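Local structure of hydroquinone dioxygenase large subunit (Pseudomonas sp., 4ZXA) at residues 134-139 against 156-162. The protein forms the large subunit of a two-subunit, iron(II)-dependent hydroquinone 1,2-dioxygenase of the cupin type, which probably cleaves the ring of hydroquinone. Sequence-based numbering, arbitrary orientation.
Sequences RDWTNA and RKNGENL
Lys157 NZ donates to Asp135 O at 2.7 Å, with the ammonium nitrogen tilted from the carbonyl plane. Lys157 CG lies anti to the backbone N, and the chain then bends at chi2 (68°), which carries CD and CE past Asp135 O and sets NZ near the C-terminal end of helix 122-136, where carbonyls lack partners within the helix. Asp135 OD1, at 4.1 Å from Lys157 NZ, is too distant for a salt bridge, while OD2 accepts from Arg30 N.

Two further hydrogen bonds join the chain after the helix to the loop. Asn158 N reaches Asn138 OD1 at 2.9 Å from above the amide carbonyl plane, a bent bond of 136° at the hydrogen; ND2 of the same amide bonds Tyr29 OH. Ala139 N to Asn158 O (3.1 Å) is nearly straight, at 177°. The helical backbone angles end at Thr137; one water donates to Arg134 O and Thr137 O and accepts from Asn161 N, linking the helix end to the N-cap residue of helix 162-165. The contact joins the C-terminal end of helix 122-136 to the loop leading into helix 162-165, at the surface of the N-terminal region.

Among charged and apolar groups, Leu162 CD2 sits over one guanidinium face of Arg134, 3.6 Å from CZ. Glu160 OE2 approaches Arg134 NE obliquely in a long salt bridge of 3.8 Å, the two planes almost perpendicular.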
loop_
_atom_site.group_PDB
_atom_site.type_symbol
_atom_site.label_atom_id
_atom_site.label_comp_id
_atom_site.label_asym_id
_atom_site.label_seq_id
_atom_site.Cartn_x
_atom_site.Cartn_y
_atom_site.Cartn_z
ATOM N N ARG E 134 20.327 -1.440 -7.902
ATOM C CA ARG E 134 21.252 -2.539 -8.131
ATOM C C ARG E 134 21.357 -3.395 -6.885
ATOM O O ARG E 134 21.205 -4.613 -6.941
ATOM C CB ARG E 134 22.631 -2.007 -8.534
ATOM C CG ARG E 134 23.571 -3.061 -9.108
ATOM C CD ARG E 134 24.900 -2.443 -9.568
ATOM N NE ARG E 134 25.763 -3.434 -10.214
ATOM C CZ ARG E 134 26.081 -3.434 -11.510
ATOM N NH1 ARG E 134 25.628 -2.482 -12.327
ATOM N NH2 ARG E 134 26.867 -4.388 -11.992
ATOM N N ASP E 135 21.595 -2.753 -5.747
ATOM C CA ASP E 135 21.824 -3.493 -4.520
ATOM C C ASP E 135 20.553 -4.127 -3.919
ATOM O O ASP E 135 20.595 -5.255 -3.437
ATOM C CB ASP E 135 22.550 -2.620 -3.498
ATOM C CG ASP E 135 23.008 -3.415 -2.278
ATOM O OD1 ASP E 135 23.959 -4.217 -2.415
ATOM O OD2 ASP E 135 22.416 -3.243 -1.187
ATOM N N TRP E 136 19.424 -3.420 -3.959
ATOM C CA TRP E 136 18.220 -3.892 -3.271
ATOM C C TRP E 136 17.299 -4.767 -4.132
ATOM O O TRP E 136 16.324 -5.353 -3.628
ATOM C CB TRP E 136 17.429 -2.714 -2.693
ATOM C CG TRP E 136 18.193 -1.923 -1.677
ATOM C CD1 TRP E 136 19.462 -2.157 -1.241
ATOM C CD2 TRP E 136 17.730 -0.770 -0.965
ATOM N NE1 TRP E 136 19.818 -1.224 -0.306
ATOM C CE2 TRP E 136 18.773 -0.358 -0.118
ATOM C CE3 TRP E 136 16.530 -0.051 -0.963
ATOM C CZ2 TRP E 136 18.660 0.745 0.723
ATOM C CZ3 TRP E 136 16.420 1.045 -0.126
ATOM C CH2 TRP E 136 17.475 1.432 0.704
ATOM N N THR E 137 17.606 -4.860 -5.420
ATOM C CA THR E 137 16.812 -5.699 -6.296
ATOM C C THR E 137 17.432 -7.080 -6.485
ATOM O O THR E 137 18.445 -7.233 -7.156
ATOM C CB THR E 137 16.593 -5.052 -7.663
ATOM O OG1 THR E 137 16.085 -3.722 -7.486
ATOM C CG2 THR E 137 15.604 -5.878 -8.475
ATOM N N ASN E 138 16.791 -8.078 -5.897
ATOM C CA ASN E 138 17.235 -9.451 -5.973
ATOM C C ASN E 138 16.868 -10.044 -7.306
ATOM O O ASN E 138 16.058 -9.477 -8.030
ATOM C CB ASN E 138 16.582 -10.254 -4.855
ATOM C CG ASN E 138 16.902 -9.694 -3.494
ATOM O OD1 ASN E 138 18.039 -9.288 -3.236
ATOM N ND2 ASN E 138 15.899 -9.637 -2.621
ATOM N N ALA E 139 17.452 -11.198 -7.613
ATOM C CA ALA E 139 17.325 -11.823 -8.933
ATOM C C ALA E 139 15.905 -12.292 -9.186
ATOM O O ALA E 139 15.561 -12.702 -10.290
ATOM C CB ALA E 139 18.282 -12.994 -9.053
ATOM N N ARG E 156 16.289 -11.562 2.316
ATOM C CA ARG E 156 17.655 -11.093 2.378
ATOM C C ARG E 156 18.265 -10.969 0.979
ATOM O O ARG E 156 17.734 -11.512 0.002
ATOM C CB ARG E 156 18.463 -12.002 3.307
ATOM C CG ARG E 156 17.892 -11.979 4.709
ATOM C CD ARG E 156 18.617 -12.893 5.677
ATOM N NE ARG E 156 18.098 -12.736 7.035
ATOM C CZ ARG E 156 18.323 -13.596 8.023
ATOM N NH1 ARG E 156 19.060 -14.682 7.804
ATOM N NH2 ARG E 156 17.809 -13.373 9.226
ATOM N N LYS E 157 19.353 -10.215 0.875
ATOM C CA LYS E 157 19.980 -10.015 -0.422
ATOM C C LYS E 157 20.146 -11.345 -1.129
ATOM O O LYS E 157 20.494 -12.351 -0.513
ATOM C CB LYS E 157 21.330 -9.326 -0.278
ATOM C CG LYS E 157 22.115 -9.280 -1.579
ATOM C CD LYS E 157 21.475 -8.374 -2.611
ATOM C CE LYS E 157 22.368 -8.303 -3.835
ATOM N NZ LYS E 157 22.170 -7.094 -4.645
ATOM N N ASN E 158 19.883 -11.365 -2.426
ATOM C CA ASN E 158 19.864 -12.635 -3.121
ATOM C C ASN E 158 20.023 -12.507 -4.634
ATOM O O ASN E 158 19.062 -12.672 -5.403
ATOM C CB ASN E 158 18.594 -13.401 -2.773
ATOM C CG ASN E 158 18.618 -14.812 -3.306
ATOM O OD1 ASN E 158 19.300 -15.092 -4.293
ATOM N ND2 ASN E 158 17.898 -15.718 -2.647
ATOM N N GLY E 159 21.252 -12.223 -5.054
ATOM C CA GLY E 159 21.540 -12.022 -6.456
ATOM C C GLY E 159 21.214 -10.619 -6.931
ATOM O O GLY E 159 20.896 -9.719 -6.149
ATOM N N GLU E 160 21.307 -10.438 -8.239
ATOM C CA GLU E 160 21.053 -9.153 -8.848
ATOM C C GLU E 160 20.063 -9.386 -9.970
ATOM O O GLU E 160 19.797 -10.533 -10.342
ATOM C CB GLU E 160 22.355 -8.555 -9.400
ATOM C CG GLU E 160 23.217 -7.849 -8.365
ATOM C CD GLU E 160 24.542 -7.343 -8.935
ATOM O OE1 GLU E 160 24.893 -7.709 -10.079
ATOM O OE2 GLU E 160 25.240 -6.579 -8.234
ATOM N N ASN E 161 19.508 -8.304 -10.502
ATOM C CA ASN E 161 18.665 -8.391 -11.691
ATOM C C ASN E 161 18.983 -7.241 -12.638
ATOM O O ASN E 161 18.104 -6.456 -12.984
ATOM C CB ASN E 161 17.188 -8.367 -11.310
ATOM C CG ASN E 161 16.319 -9.083 -12.317
ATOM O OD1 ASN E 161 15.106 -9.197 -12.142
ATOM N ND2 ASN E 161 16.938 -9.588 -13.375
ATOM N N LEU E 162 20.255 -7.146 -13.028
ATOM C CA LEU E 162 20.746 -6.067 -13.883
ATOM C C LEU E 162 19.939 -5.942 -15.168
ATOM O O LEU E 162 19.699 -4.833 -15.659
ATOM C CB LEU E 162 22.209 -6.304 -14.246
ATOM C CG LEU E 162 23.164 -6.541 -13.078
ATOM C CD1 LEU E 162 24.606 -6.743 -13.555
ATOM C CD2 LEU E 162 23.077 -5.371 -12.134
HETATM O O HOH W 1 20.091 -5.791 -8.954
#